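Local coordinates for DBF2 kinase activator protein MOB1 (Saccharomyces cerevisiae, PDB 2HJN) that binds the protein kinase DBF2 and allows its activation by CDC15 in the signalling cascade that drives exit from mitosis, at residues C83-Y94 against I173-I184. Sequence-based numbering, arbitrary orientation.
With ZN (zinc ion), chain B; SO4 (sulfate ion), chain C.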
loop_
_atom_site.group_PDB
_atom_site.type_symbol
_atom_site.label_atom_id
_atom_site.label_comp_id
_atom_site.label_asym_id
_atom_site.label_seq_id
_atom_site.Cartn_x
_atom_site.Cartn_y
_atom_site.Cartn_z
ATOM N N CYS A 83 -7.323 17.825 -0.581
ATOM C CA CYS A 83 -6.409 17.770 0.557
ATOM C C CYS A 83 -6.597 16.454 1.357
ATOM O O CYS A 83 -5.628 15.798 1.692
ATOM C CB CYS A 83 -6.585 19.033 1.426
ATOM S SG CYS A 83 -5.336 19.283 2.699
ATOM N N VAL A 84 -7.838 16.045 1.635
ATOM C CA VAL A 84 -8.083 14.735 2.294
ATOM C C VAL A 84 -7.643 13.558 1.397
ATOM O O VAL A 84 -7.033 12.605 1.886
ATOM C CB VAL A 84 -9.543 14.541 2.740
ATOM C CG1 VAL A 84 -9.792 13.128 3.238
ATOM C CG2 VAL A 84 -9.957 15.584 3.816
ATOM N N ASP A 85 -7.934 13.638 0.096
ATOM C CA ASP A 85 -7.432 12.621 -0.851
ATOM C C ASP A 85 -5.895 12.526 -0.873
ATOM O O ASP A 85 -5.366 11.426 -0.973
ATOM C CB ASP A 85 -7.889 12.906 -2.280
ATOM C CG ASP A 85 -9.415 12.724 -2.483
ATOM O OD1 ASP A 85 -10.101 12.074 -1.622
ATOM O OD2 ASP A 85 -9.908 13.232 -3.535
ATOM N N PHE A 86 -5.175 13.643 -0.810
ATOM C CA PHE A 86 -3.697 13.562 -0.826
ATOM C C PHE A 86 -3.109 12.940 0.444
ATOM O O PHE A 86 -2.132 12.164 0.420
ATOM C CB PHE A 86 -3.075 14.934 -1.066
ATOM C CG PHE A 86 -3.284 15.451 -2.476
ATOM C CD1 PHE A 86 -3.273 14.585 -3.550
ATOM C CD2 PHE A 86 -3.498 16.802 -2.705
ATOM C CE1 PHE A 86 -3.488 15.059 -4.866
ATOM C CE2 PHE A 86 -3.702 17.295 -4.019
ATOM C CZ PHE A 86 -3.715 16.428 -5.093
ATOM N N TYR A 87 -3.756 13.266 1.547
ATOM C CA TYR A 87 -3.410 12.676 2.857
ATOM C C TYR A 87 -3.572 11.144 2.750
ATOM O O TYR A 87 -2.734 10.358 3.208
ATOM C CB TYR A 87 -4.340 13.223 3.962
ATOM C CG TYR A 87 -4.309 12.326 5.194
ATOM C CD1 TYR A 87 -3.425 12.613 6.234
ATOM C CD2 TYR A 87 -5.109 11.167 5.294
ATOM C CE1 TYR A 87 -3.353 11.818 7.368
ATOM C CE2 TYR A 87 -5.011 10.334 6.422
ATOM C CZ TYR A 87 -4.115 10.681 7.448
ATOM O OH TYR A 87 -3.914 9.925 8.567
ATOM N N ASN A 88 -4.663 10.716 2.133
ATOM C CA ASN A 88 -4.929 9.282 2.059
ATOM C C ASN A 88 -3.931 8.516 1.149
ATOM O O ASN A 88 -3.548 7.387 1.464
ATOM C CB ASN A 88 -6.430 9.000 1.646
ATOM C CG ASN A 88 -7.432 9.058 2.814
ATOM O OD1 ASN A 88 -7.096 8.857 3.969
ATOM N ND2 ASN A 88 -8.722 9.263 2.470
ATOM N N GLN A 89 -3.505 9.120 0.036
ATOM C CA GLN A 89 -2.438 8.528 -0.803
ATOM C C GLN A 89 -1.105 8.422 -0.028
ATOM O O GLN A 89 -0.369 7.404 -0.131
ATOM C CB GLN A 89 -2.280 9.349 -2.123
ATOM C CG GLN A 89 -3.572 9.283 -3.009
ATOM C CD GLN A 89 -3.527 10.181 -4.214
ATOM O OE1 GLN A 89 -2.445 10.483 -4.722
ATOM N NE2 GLN A 89 -4.718 10.624 -4.700
ATOM N N ILE A 90 -0.785 9.437 0.783
ATOM C CA ILE A 90 0.525 9.466 1.535
ATOM C C ILE A 90 0.464 8.439 2.687
ATOM O O ILE A 90 1.396 7.683 2.914
ATOM C CB ILE A 90 0.837 10.883 2.057
ATOM C CG1 ILE A 90 1.231 11.811 0.918
ATOM C CG2 ILE A 90 1.974 10.852 3.077
ATOM C CD1 ILE A 90 1.089 13.360 1.318
ATOM N N ASN A 91 -0.686 8.377 3.353
ATOM C CA ASN A 91 -0.987 7.319 4.313
ATOM C C ASN A 91 -0.807 5.896 3.734
ATOM O O ASN A 91 -0.154 5.045 4.381
ATOM C CB ASN A 91 -2.435 7.469 4.877
ATOM C CG ASN A 91 -2.706 6.494 5.990
ATOM O OD1 ASN A 91 -2.054 6.553 7.060
ATOM N ND2 ASN A 91 -3.649 5.565 5.766
HETATM N N MSE A 92 -1.351 5.645 2.535
HETATM C CA MSE A 92 -1.207 4.330 1.884
HETATM C C MSE A 92 0.254 4.055 1.509
HETATM O O MSE A 92 0.774 2.944 1.748
HETATM C CB MSE A 92 -2.158 4.202 0.664
HETATM C CG MSE A 92 -1.950 2.876 -0.169
HETATM SE SE MSE A 92 -0.448 3.020 -1.429
HETATM C CE MSE A 92 -1.335 4.331 -2.566
ATOM N N LEU A 93 0.942 5.072 0.999
ATOM C CA LEU A 93 2.356 4.928 0.607
ATOM C C LEU A 93 3.308 4.757 1.816
ATOM O O LEU A 93 4.170 3.889 1.803
ATOM C CB LEU A 93 2.774 6.080 -0.300
ATOM C CG LEU A 93 2.182 6.080 -1.735
ATOM C CD1 LEU A 93 2.311 7.482 -2.305
ATOM C CD2 LEU A 93 2.835 5.053 -2.694
ATOM N N TYR A 94 3.127 5.534 2.888
ATOM C CA TYR A 94 3.960 5.312 4.121
ATOM C C TYR A 94 3.671 3.995 4.763
ATOM O O TYR A 94 4.571 3.277 5.226
ATOM C CB TYR A 94 3.855 6.481 5.124
ATOM C CG TYR A 94 5.187 6.868 5.705
ATOM C CD1 TYR A 94 5.908 7.934 5.181
ATOM C CD2 TYR A 94 5.751 6.156 6.757
ATOM C CE1 TYR A 94 7.156 8.276 5.688
ATOM C CE2 TYR A 94 7.025 6.510 7.304
ATOM C CZ TYR A 94 7.707 7.566 6.756
ATOM O OH TYR A 94 8.921 7.937 7.259
ATOM N N ILE A 173 -1.039 22.629 5.605
ATOM C CA ILE A 173 -1.202 21.191 5.434
ATOM C C ILE A 173 -0.422 20.644 4.218
ATOM O O ILE A 173 0.280 19.641 4.348
ATOM C CB ILE A 173 -2.718 20.757 5.326
ATOM C CG1 ILE A 173 -3.463 20.961 6.662
ATOM C CG2 ILE A 173 -2.814 19.249 4.989
ATOM C CD1 ILE A 173 -5.060 20.891 6.466
ATOM N N LEU A 174 -0.567 21.276 3.049
ATOM C CA LEU A 174 0.210 20.903 1.841
ATOM C C LEU A 174 1.721 21.023 2.045
ATOM O O LEU A 174 2.465 20.094 1.686
ATOM C CB LEU A 174 -0.260 21.695 0.591
ATOM C CG LEU A 174 -1.473 21.190 -0.200
ATOM C CD1 LEU A 174 -2.416 20.249 0.516
ATOM C CD2 LEU A 174 -2.253 22.255 -0.950
ATOM N N ARG A 175 2.184 22.125 2.677
ATOM C CA ARG A 175 3.620 22.297 2.959
ATOM C C ARG A 175 4.184 21.133 3.815
ATOM O O ARG A 175 5.271 20.574 3.554
ATOM C CB ARG A 175 3.885 23.637 3.680
ATOM C CG ARG A 175 3.978 24.856 2.824
ATOM C CD ARG A 175 4.571 26.076 3.647
ATOM N NE ARG A 175 4.026 26.298 5.008
ATOM C CZ ARG A 175 3.038 27.152 5.311
ATOM N NH1 ARG A 175 2.415 27.857 4.364
ATOM N NH2 ARG A 175 2.653 27.293 6.562
ATOM N N ARG A 176 3.445 20.762 4.855
ATOM C CA ARG A 176 3.840 19.605 5.694
ATOM C C ARG A 176 3.772 18.217 5.002
ATOM O O ARG A 176 4.713 17.402 5.116
ATOM C CB ARG A 176 3.046 19.659 6.991
ATOM C CG ARG A 176 3.347 20.987 7.743
ATOM C CD ARG A 176 2.543 21.133 9.032
ATOM N NE ARG A 176 2.575 22.492 9.550
ATOM C CZ ARG A 176 2.192 22.835 10.781
ATOM N NH1 ARG A 176 1.754 21.907 11.650
ATOM N NH2 ARG A 176 2.228 24.116 11.141
ATOM N N LEU A 177 2.685 17.931 4.276
ATOM C CA LEU A 177 2.582 16.648 3.579
ATOM C C LEU A 177 3.727 16.460 2.576
ATOM O O LEU A 177 4.240 15.344 2.417
ATOM C CB LEU A 177 1.208 16.528 2.897
ATOM C CG LEU A 177 -0.014 16.383 3.829
ATOM C CD1 LEU A 177 -1.346 16.293 3.029
ATOM C CD2 LEU A 177 0.106 15.209 4.817
ATOM N N PHE A 178 4.155 17.545 1.924
ATOM C CA PHE A 178 5.339 17.480 1.013
ATOM C C PHE A 178 6.571 16.905 1.674
ATOM O O PHE A 178 7.220 16.097 1.060
ATOM C CB PHE A 178 5.689 18.838 0.338
ATOM C CG PHE A 178 6.774 18.724 -0.748
ATOM C CD1 PHE A 178 6.433 18.690 -2.105
ATOM C CD2 PHE A 178 8.130 18.684 -0.394
ATOM C CE1 PHE A 178 7.413 18.572 -3.089
ATOM C CE2 PHE A 178 9.145 18.528 -1.383
ATOM C CZ PHE A 178 8.777 18.474 -2.717
ATOM N N ARG A 179 6.901 17.333 2.907
ATOM C CA ARG A 179 8.049 16.799 3.670
ATOM C C ARG A 179 8.011 15.251 3.813
ATOM O O ARG A 179 9.057 14.627 3.936
ATOM C CB ARG A 179 8.093 17.429 5.092
ATOM C CG ARG A 179 8.336 18.981 5.036
ATOM C CD ARG A 179 8.227 19.783 6.320
ATOM N NE ARG A 179 8.240 21.188 5.915
ATOM C CZ ARG A 179 7.641 22.187 6.543
ATOM N NH1 ARG A 179 6.972 21.968 7.650
ATOM N NH2 ARG A 179 7.735 23.432 6.047
ATOM N N VAL A 180 6.802 14.665 3.850
ATOM C CA VAL A 180 6.644 13.177 3.920
ATOM C C VAL A 180 7.056 12.566 2.592
ATOM O O VAL A 180 7.800 11.575 2.566
ATOM C CB VAL A 180 5.199 12.750 4.292
ATOM C CG1 VAL A 180 5.125 11.214 4.416
ATOM C CG2 VAL A 180 4.746 13.447 5.638
ATOM N N TYR A 181 6.608 13.150 1.483
ATOM C CA TYR A 181 7.096 12.684 0.155
ATOM C C TYR A 181 8.617 12.785 0.080
ATOM O O TYR A 181 9.276 11.864 -0.445
ATOM C CB TYR A 181 6.525 13.528 -1.009
ATOM C CG TYR A 181 5.143 13.141 -1.490
ATOM C CD1 TYR A 181 4.903 11.913 -2.099
ATOM C CD2 TYR A 181 4.082 14.044 -1.369
ATOM C CE1 TYR A 181 3.613 11.599 -2.558
ATOM C CE2 TYR A 181 2.834 13.745 -1.812
ATOM C CZ TYR A 181 2.602 12.527 -2.411
ATOM O OH TYR A 181 1.350 12.304 -2.861
ATOM N N ALA A 182 9.166 13.877 0.620
ATOM C CA ALA A 182 10.630 14.078 0.543
ATOM C C ALA A 182 11.391 12.964 1.280
ATOM O O ALA A 182 12.421 12.448 0.786
ATOM C CB ALA A 182 11.053 15.484 1.056
ATOM N N HIS A 183 10.922 12.600 2.474
ATOM C CA HIS A 183 11.586 11.505 3.222
ATOM C C HIS A 183 11.508 10.150 2.468
ATOM O O HIS A 183 12.478 9.366 2.464
ATOM C CB HIS A 183 11.016 11.372 4.653
ATOM C CG HIS A 183 11.756 10.369 5.480
ATOM N ND1 HIS A 183 13.076 10.536 5.850
ATOM C CD2 HIS A 183 11.407 9.117 5.870
ATOM C CE1 HIS A 183 13.495 9.446 6.468
ATOM N NE2 HIS A 183 12.502 8.568 6.490
ATOM N N ILE A 184 10.339 9.852 1.885
ATOM C CA ILE A 184 10.130 8.587 1.160
ATOM C C ILE A 184 11.108 8.448 0.004
ATOM O O ILE A 184 11.776 7.432 -0.134
ATOM C CB ILE A 184 8.623 8.386 0.623
ATOM C CG1 ILE A 184 7.628 8.165 1.757
ATOM C CG2 ILE A 184 8.464 7.102 -0.240
ATOM C CD1 ILE A 184 6.182 8.419 1.342
HETATM ZN ZN ZN B . 12.738 6.613 7.325
HETATM S S SO4 C . 5.163 25.310 8.568
HETATM O O1 SO4 C . 3.874 25.562 7.913
HETATM O O2 SO4 C . 6.202 25.610 7.568
HETATM O O3 SO4 C . 5.305 26.036 9.819
HETATM O O4 SO4 C . 5.354 23.935 8.993
#
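Ile90 packs against Leu177, Val180 and Tyr181, the tightest part of the contact; the axes of segments 83-94 and 173-184 run in the same general direction, 23° apart, and come no closer than 10.7 Å, so side chains fill the gap. A chi1 of -72° sets Ile90 CG1 beside the backbone N and CG2 anti to it: CG1 is directed over one face of the Tyr181 ring in a CH-pi contact, 4.0 Å from its centroid, and carries CD1 on to Leu177 CB, while CG2 presses on Val180 CG1 at 3.4 Å, closer than carbons usually pack. Val180 CG1 also meets Tyr94 CD1 at 3.5 Å. Beyond it His183 CD2 lies at the edge of the Tyr94 ring, near its plane, 3.1 Å from Tyr94 OH, which is buried with no hydrogen-bond partner in the model. His183 NE2 binds the zinc ion, with Cys101, Cys106 and His188 completing the site; ND1 is held by Ile110 O. At the other end Cys83 SG touches Ile173 CG2 at 3.4 Å, and Tyr87 meets Leu177 more loosely. Away from this apolar seam, the partly exposed Arg175, Arg176 and Arg179 gather round a sulfate, probably from the crystallisation liquor. The contact lies at the middle of the chain, with helix 132-147 packing on Tyr87 and His183, and helix 198-214 touching Leu93, where Ser204 OG is hydrogen-bonded to Tyr181 OH.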